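Local coordinates for protein PTS system, IIA component (Streptococcus pneumoniae serotype 4, PDB 5T3U) that probably relays phosphoryl groups as the IIA component of the sugar phosphotransferase system associated with fucose utilisation in pneumococcus, at residues 13-17 with 76-82; 19-24 with 102-107. All coordinates share one frame; numbering follows the deposited sequence.

In the fold
Strand 7-16 is the first of the chain and one of the two inner strands of the four-stranded parallel sheet; its end is the first half of contact 1, and the start of the next helix, 19-31, is the first half of contact 2. Contact 1 closes a loop of 58 residues when the chain leaves strand 68-75, the neighbouring strand, and turns into helix 81-90. Contact 2 closes 77 residues, after strand 96-100, outermost within this chain on that side, at the start of helix 104-112. The two loops cross, since their segments alternate along the chain. Ser15 OG and Ala20 N, probably hydrogen-bonded, join them, and both contacts also touch the second subunit.

Contact 1: 13-17 with 76-82; sequences VASHG and DLIGGSP
Asp76 sets CG between its own backbone N and carbonyl carbon (chi1 49°), while His16 swings CG to the side of its backbone N (chi1 -66°), and the two turns bring carboxylate and imidazole together. The meeting point is the C-terminal edge of the parallel sheet in this alpha/beta fold, where two adjacent strands, 7-16 and 68-75, run out into loops. Mannose-type IIA proteins carry their phosphorylated histidine at the end of the first strand, so His16 is probably that residue.

Asp76 OD2 accepts the backbone N-H of His16 at 2.9 Å, a bent bond that comes from above the carboxylate plane. The same oxygen sits at the edge of the imidazole, 3.5 Å from His16 ND1, with ring and carboxylate only 29° from coplanar. Asp76 OD1 takes a weaker bond from Leu77 N, so each carboxylate oxygen faces one backbone N-H.

Beyond the ring, a type II turn from Leu77 to Gly80 leads into helix 81-90, with Gly80 as N-cap. His16 CE1 comes 3.1 Å from Ser81 N and 3.5 Å from Gly80 CA, which lies at the ring edge. Phe30 of the second subunit meets the imidazole edge-to-face. Pro82 fills the corner between ring and strand, its CD 3.4 Å from His16 CE1 and its CG 3.5 Å from Ser15 C.

Contact 2: 19-24 with 102-107; sequences FASGAL and FNIPLL
Phe102 reaches across to Phe19 and Ala23 on helix 19-31. From its CB the ring is thrown into the position between backbone N and carbonyl carbon (chi1 78°), which carries it forward to helix 19-31. Going outward, Phe102 CD1 only grazes Phe19, but Phe102 CE1 is already 3.5 Å from Phe19 CE2. On the other side of the ring, Phe102 CE2 has the methyl of Ala23 at its edge, the two carbons 3.6 Å apart. The tip, Phe102 CZ, comes closest, 3.3 Å from Phe19 CE2, which lies over one face and toward the rim. The two ring planes are tilted 38° to each other, so neither stacks flat on its partner. On the side of the ring plane away from Phe19, Val13 CG1 of strand 7-16 sits just beyond the tip, 3.2 Å from Phe102 CZ.

The loop after strand 96-100 and the first turn of helix 104-112 pack against the first turns of helix 19-31, on one face of the parallel sheet of this alpha/beta fold. Asn103 is the N-cap of helix 104-112: its OD1 accepts Leu106 N in a nearly straight bond, and its ND2 bonds to Gly101 O of the second subunit. One turn further along, Leu107 extends CG anti to its backbone N and brings CD2 to 3.5 Å from Ala23 O. Ile104 CD1 approaches that same carbonyl oxygen, Ala23 O, at 3.4 Å.

Contact 1: 13-17 with 76-82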
ATOM      1  N   VAL A  13       9.508   6.672   2.584  1.00 25.20           N
ATOM      2  CA  VAL A  13       8.461   5.972   1.838  1.00 24.53           C
ATOM      3  C   VAL A  13       8.346   6.722   0.537  1.00 25.46           C
ATOM      4  O   VAL A  13       8.019   7.926   0.544  1.00 24.61           O
ATOM      5  CB  VAL A  13       7.079   6.051   2.533  1.00 24.08           C
ATOM      6  CG1 VAL A  13       6.114   5.085   1.908  1.00 23.06           C
ATOM      7  CG2 VAL A  13       7.186   5.789   4.022  1.00 24.77           C
ATOM      8  N   ALA A  14       8.588   6.035  -0.576  1.00 25.03           N
ATOM      9  CA  ALA A  14       8.608   6.724  -1.874  1.00 25.79           C
ATOM     10  C   ALA A  14       7.744   6.029  -2.915  1.00 25.65           C
ATOM     11  O   ALA A  14       7.722   4.826  -2.971  1.00 26.25           O
ATOM     12  CB  ALA A  14      10.038   6.832  -2.383  1.00 26.26           C
ATOM     13  N   SER A  15       7.051   6.791  -3.764  1.00 26.22           N
ATOM     14  CA  SER A  15       6.229   6.181  -4.796  1.00 26.44           C
ATOM     15  C   SER A  15       5.992   7.158  -5.939  1.00 27.73           C
ATOM     16  O   SER A  15       6.182   8.370  -5.784  1.00 28.92           O
ATOM     17  CB  SER A  15       4.862   5.809  -4.189  1.00 26.03           C
ATOM     18  OG  SER A  15       4.164   6.991  -3.848  1.00 25.35           O
ATOM     19  N   HIS A  16       5.533   6.659  -7.079  1.00 28.34           N
ATOM     20  CA  HIS A  16       4.781   7.543  -7.997  1.00 29.04           C
ATOM     21  C   HIS A  16       3.507   8.008  -7.266  1.00 29.15           C
ATOM     22  O   HIS A  16       2.942   7.259  -6.469  1.00 28.20           O
ATOM     23  CB  HIS A  16       4.359   6.777  -9.234  1.00 28.83           C
ATOM     24  CG  HIS A  16       5.500   6.324 -10.088  1.00 31.02           C
ATOM     25  ND1 HIS A  16       6.179   5.145  -9.856  1.00 32.87           N
ATOM     26  CD2 HIS A  16       6.035   6.851 -11.214  1.00 30.89           C
ATOM     27  CE1 HIS A  16       7.092   4.973 -10.795  1.00 30.82           C
ATOM     28  NE2 HIS A  16       7.045   6.008 -11.613  1.00 33.65           N
ATOM     29  N   GLY A  17       3.097   9.256  -7.495  1.00 28.95           N
ATOM     30  CA  GLY A  17       1.874   9.769  -6.894  1.00 28.77           C
ATOM     31  C   GLY A  17       1.798   9.767  -5.382  1.00 29.55           C
ATOM     32  O   GLY A  17       2.818   9.767  -4.693  1.00 30.28           O
ATOM     33  N   ASP A  76       6.994   1.696  -4.035  1.00 27.60           N
ATOM     34  CA  ASP A  76       5.675   1.189  -4.386  1.00 28.69           C
ATOM     35  C   ASP A  76       5.704  -0.107  -5.187  1.00 28.60           C
ATOM     36  O   ASP A  76       4.932  -1.015  -4.902  1.00 28.31           O
ATOM     37  CB  ASP A  76       4.798   2.275  -5.053  1.00 27.88           C
ATOM     38  CG  ASP A  76       5.504   3.033  -6.198  1.00 30.62           C
ATOM     39  OD1 ASP A  76       6.735   2.869  -6.411  1.00 32.37           O
ATOM     40  OD2 ASP A  76       4.800   3.844  -6.864  1.00 30.08           O
ATOM     41  N   LEU A  77       6.606  -0.196  -6.165  1.00 28.95           N
ATOM     42  CA  LEU A  77       6.733  -1.405  -6.950  1.00 29.72           C
ATOM     43  C   LEU A  77       8.102  -1.509  -7.670  1.00 30.33           C
ATOM     44  O   LEU A  77       8.744  -0.491  -7.956  1.00 30.59           O
ATOM     45  CB  LEU A  77       5.560  -1.501  -7.939  1.00 28.97           C
ATOM     46  CG  LEU A  77       5.564  -0.712  -9.239  1.00 30.76           C
ATOM     47  CD1 LEU A  77       4.254  -0.973 -10.009  1.00 30.49           C
ATOM     48  CD2 LEU A  77       5.771   0.795  -9.059  1.00 30.56           C
ATOM     49  N   ILE A  78       8.530  -2.736  -7.955  1.00 30.31           N
ATOM     50  CA  ILE A  78       9.731  -2.978  -8.740  1.00 32.15           C
ATOM     51  C   ILE A  78       9.636  -2.335 -10.152  1.00 33.00           C
ATOM     52  O   ILE A  78       8.587  -2.339 -10.788  1.00 33.27           O
ATOM     53  CB  ILE A  78      10.067  -4.505  -8.805  1.00 32.12           C
ATOM     54  CG1 ILE A  78      11.530  -4.759  -9.248  1.00 33.09           C
ATOM     55  CG2 ILE A  78       9.078  -5.268  -9.711  1.00 32.04           C
ATOM     56  CD1 ILE A  78      12.594  -4.467  -8.175  1.00 32.41           C
ATOM     57  N   GLY A  79      10.721  -1.752 -10.641  1.00 33.72           N
ATOM     58  CA  GLY A  79      10.690  -1.206 -12.009  1.00 33.03           C
ATOM     59  C   GLY A  79       9.970   0.131 -12.076  1.00 33.32           C
ATOM     60  O   GLY A  79       9.866   0.709 -13.135  1.00 34.26           O
ATOM     61  N   GLY A  80       9.450   0.619 -10.957  1.00 32.85           N
ATOM     62  CA  GLY A  80       9.027   2.023 -10.860  1.00 32.28           C
ATOM     63  C   GLY A  80      10.250   2.945 -10.730  1.00 31.72           C
ATOM     64  O   GLY A  80      11.343   2.474 -10.409  1.00 30.72           O
ATOM     65  N   SER A  81      10.067   4.244 -10.967  1.00 31.08           N
ATOM     66  CA  SER A  81      11.197   5.185 -10.939  1.00 31.63           C
ATOM     67  C   SER A  81      11.754   5.377  -9.514  1.00 31.57           C
ATOM     68  O   SER A  81      12.974   5.388  -9.361  1.00 32.56           O
ATOM     69  CB  SER A  81      10.850   6.538 -11.568  1.00 31.12           C
ATOM     70  OG  SER A  81      10.537   6.410 -12.952  1.00 33.32           O
ATOM     71  N   PRO A  82      10.882   5.498  -8.470  1.00 30.52           N
ATOM     72  CA  PRO A  82      11.453   5.539  -7.112  1.00 29.67           C
ATOM     73  C   PRO A  82      12.381   4.352  -6.838  1.00 29.27           C
ATOM     74  O   PRO A  82      13.502   4.538  -6.310  1.00 28.14           O
ATOM     75  CB  PRO A  82      10.204   5.492  -6.190  1.00 30.19           C
ATOM     76  CG  PRO A  82       9.124   6.160  -7.039  1.00 29.33           C
ATOM     77  CD  PRO A  82       9.403   5.636  -8.438  1.00 30.36           C
TER

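Contact 2: 19-24 with 102-107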
ATOM      1  N   PHE A  19       0.573   7.556  -3.195  1.00 27.19           N
ATOM      2  CA  PHE A  19       0.618   6.301  -2.399  1.00 27.39           C
ATOM      3  C   PHE A  19       1.408   6.431  -1.090  1.00 28.00           C
ATOM      4  O   PHE A  19       0.902   6.044  -0.012  1.00 28.29           O
ATOM      5  CB  PHE A  19       1.196   5.145  -3.223  1.00 26.80           C
ATOM      6  CG  PHE A  19       1.084   3.782  -2.565  1.00 25.50           C
ATOM      7  CD1 PHE A  19      -0.156   3.256  -2.214  1.00 23.54           C
ATOM      8  CD2 PHE A  19       2.223   3.008  -2.341  1.00 23.01           C
ATOM      9  CE1 PHE A  19      -0.261   2.000  -1.668  1.00 24.03           C
ATOM     10  CE2 PHE A  19       2.126   1.762  -1.775  1.00 23.49           C
ATOM     11  CZ  PHE A  19       0.854   1.256  -1.421  1.00 24.91           C
ATOM     12  N   ALA A  20       2.637   6.970  -1.199  1.00 26.62           N
ATOM     13  CA  ALA A  20       3.553   7.156  -0.077  1.00 25.74           C
ATOM     14  C   ALA A  20       3.034   8.065   1.021  1.00 25.95           C
ATOM     15  O   ALA A  20       3.033   7.669   2.190  1.00 25.31           O
ATOM     16  CB  ALA A  20       4.952   7.666  -0.586  1.00 25.28           C
ATOM     17  N   SER A  21       2.606   9.292   0.684  1.00 26.11           N
ATOM     18  CA  SER A  21       2.108  10.170   1.745  1.00 26.73           C
ATOM     19  C   SER A  21       0.806   9.615   2.374  1.00 25.96           C
ATOM     20  O   SER A  21       0.586   9.715   3.589  1.00 26.95           O
ATOM     21  CB  SER A  21       1.899  11.610   1.235  1.00 27.06           C
ATOM     22  OG  SER A  21       1.073  11.595   0.102  1.00 31.01           O
ATOM     23  N   GLY A  22      -0.048   9.033   1.552  1.00 24.74           N
ATOM     24  CA  GLY A  22      -1.279   8.437   2.062  1.00 25.50           C
ATOM     25  C   GLY A  22      -1.001   7.257   2.974  1.00 25.27           C
ATOM     26  O   GLY A  22      -1.669   7.100   4.002  1.00 25.43           O
ATOM     27  N   ALA A  23      -0.024   6.431   2.614  1.00 24.57           N
ATOM     28  CA  ALA A  23       0.414   5.350   3.516  1.00 25.16           C
ATOM     29  C   ALA A  23       0.928   5.860   4.868  1.00 25.18           C
ATOM     30  O   ALA A  23       0.585   5.309   5.910  1.00 25.54           O
ATOM     31  CB  ALA A  23       1.448   4.455   2.847  1.00 24.72           C
ATOM     32  N   LEU A  24       1.702   6.934   4.872  1.00 25.59           N
ATOM     33  CA  LEU A  24       2.197   7.451   6.156  1.00 26.39           C
ATOM     34  C   LEU A  24       1.071   7.972   7.012  1.00 26.83           C
ATOM     35  O   LEU A  24       1.036   7.682   8.185  1.00 27.58           O
ATOM     36  CB  LEU A  24       3.237   8.564   5.988  1.00 25.88           C
ATOM     37  CG  LEU A  24       3.842   9.083   7.315  1.00 26.70           C
ATOM     38  CD1 LEU A  24       4.451   7.958   8.243  1.00 24.35           C
ATOM     39  CD2 LEU A  24       4.903  10.162   7.025  1.00 24.20           C
ATOM     40  N   PHE A 102       5.571  -2.376  -0.841  1.00 25.72           N
ATOM     41  CA  PHE A 102       5.143  -2.254   0.554  1.00 24.96           C
ATOM     42  C   PHE A 102       3.629  -2.123   0.750  1.00 25.68           C
ATOM     43  O   PHE A 102       2.909  -1.621  -0.131  1.00 26.49           O
ATOM     44  CB  PHE A 102       5.859  -1.082   1.270  1.00 25.38           C
ATOM     45  CG  PHE A 102       5.301   0.293   0.953  1.00 25.34           C
ATOM     46  CD1 PHE A 102       5.828   1.056  -0.089  1.00 26.69           C
ATOM     47  CD2 PHE A 102       4.294   0.846   1.731  1.00 25.51           C
ATOM     48  CE1 PHE A 102       5.317   2.353  -0.381  1.00 26.72           C
ATOM     49  CE2 PHE A 102       3.775   2.117   1.449  1.00 27.55           C
ATOM     50  CZ  PHE A 102       4.298   2.876   0.391  1.00 26.90           C
ATOM     51  N   ASN A 103       3.176  -2.515   1.934  1.00 25.35           N
ATOM     52  CA  ASN A 103       1.783  -2.386   2.324  1.00 26.22           C
ATOM     53  C   ASN A 103       1.710  -1.705   3.702  1.00 25.83           C
ATOM     54  O   ASN A 103       2.736  -1.340   4.273  1.00 25.36           O
ATOM     55  CB  ASN A 103       1.073  -3.761   2.286  1.00 25.54           C
ATOM     56  CG  ASN A 103       1.746  -4.795   3.157  1.00 26.89           C
ATOM     57  OD1 ASN A 103       2.680  -4.469   3.905  1.00 25.25           O
ATOM     58  ND2 ASN A 103       1.282  -6.057   3.079  1.00 25.82           N
ATOM     59  N   ILE A 104       0.506  -1.473   4.212  1.00 25.86           N
ATOM     60  CA  ILE A 104       0.375  -0.790   5.504  1.00 25.93           C
ATOM     61  C   ILE A 104       1.016  -1.626   6.625  1.00 26.48           C
ATOM     62  O   ILE A 104       1.756  -1.095   7.429  1.00 26.71           O
ATOM     63  CB  ILE A 104      -1.094  -0.357   5.771  1.00 25.88           C
ATOM     64  CG1 ILE A 104      -1.357   0.966   5.070  1.00 24.23           C
ATOM     65  CG2 ILE A 104      -1.452  -0.260   7.307  1.00 25.40           C
ATOM     66  CD1 ILE A 104      -0.612   2.166   5.640  1.00 25.45           C
ATOM     67  N   PRO A 105       0.790  -2.954   6.647  1.00 27.03           N
ATOM     68  CA  PRO A 105       1.440  -3.749   7.715  1.00 26.56           C
ATOM     69  C   PRO A 105       2.973  -3.614   7.812  1.00 26.75           C
ATOM     70  O   PRO A 105       3.497  -3.531   8.932  1.00 26.66           O
ATOM     71  CB  PRO A 105       1.059  -5.181   7.348  1.00 26.63           C
ATOM     72  CG  PRO A 105      -0.317  -5.025   6.705  1.00 26.61           C
ATOM     73  CD  PRO A 105      -0.153  -3.784   5.860  1.00 27.42           C
ATOM     74  N   LEU A 106       3.682  -3.611   6.674  1.00 24.86           N
ATOM     75  CA  LEU A 106       5.123  -3.336   6.671  1.00 23.36           C
ATOM     76  C   LEU A 106       5.453  -1.962   7.261  1.00 23.44           C
ATOM     77  O   LEU A 106       6.302  -1.847   8.169  1.00 23.16           O
ATOM     78  CB  LEU A 106       5.702  -3.438   5.250  1.00 22.61           C
ATOM     79  CG  LEU A 106       7.259  -3.321   5.124  1.00 22.33           C
ATOM     80  CD1 LEU A 106       8.032  -4.299   5.996  1.00 22.13           C
ATOM     81  CD2 LEU A 106       7.667  -3.515   3.666  1.00 25.53           C
ATOM     82  N   LEU A 107       4.783  -0.914   6.759  1.00 23.83           N
ATOM     83  CA  LEU A 107       5.084   0.454   7.199  1.00 24.34           C
ATOM     84  C   LEU A 107       4.838   0.603   8.700  1.00 25.12           C
ATOM     85  O   LEU A 107       5.712   1.061   9.432  1.00 25.23           O
ATOM     86  CB  LEU A 107       4.318   1.519   6.378  1.00 24.09           C
ATOM     87  CG  LEU A 107       4.605   2.987   6.796  1.00 24.99           C
ATOM     88  CD1 LEU A 107       6.133   3.322   6.837  1.00 23.93           C
ATOM     89  CD2 LEU A 107       3.832   3.999   5.909  1.00 23.09           C
TER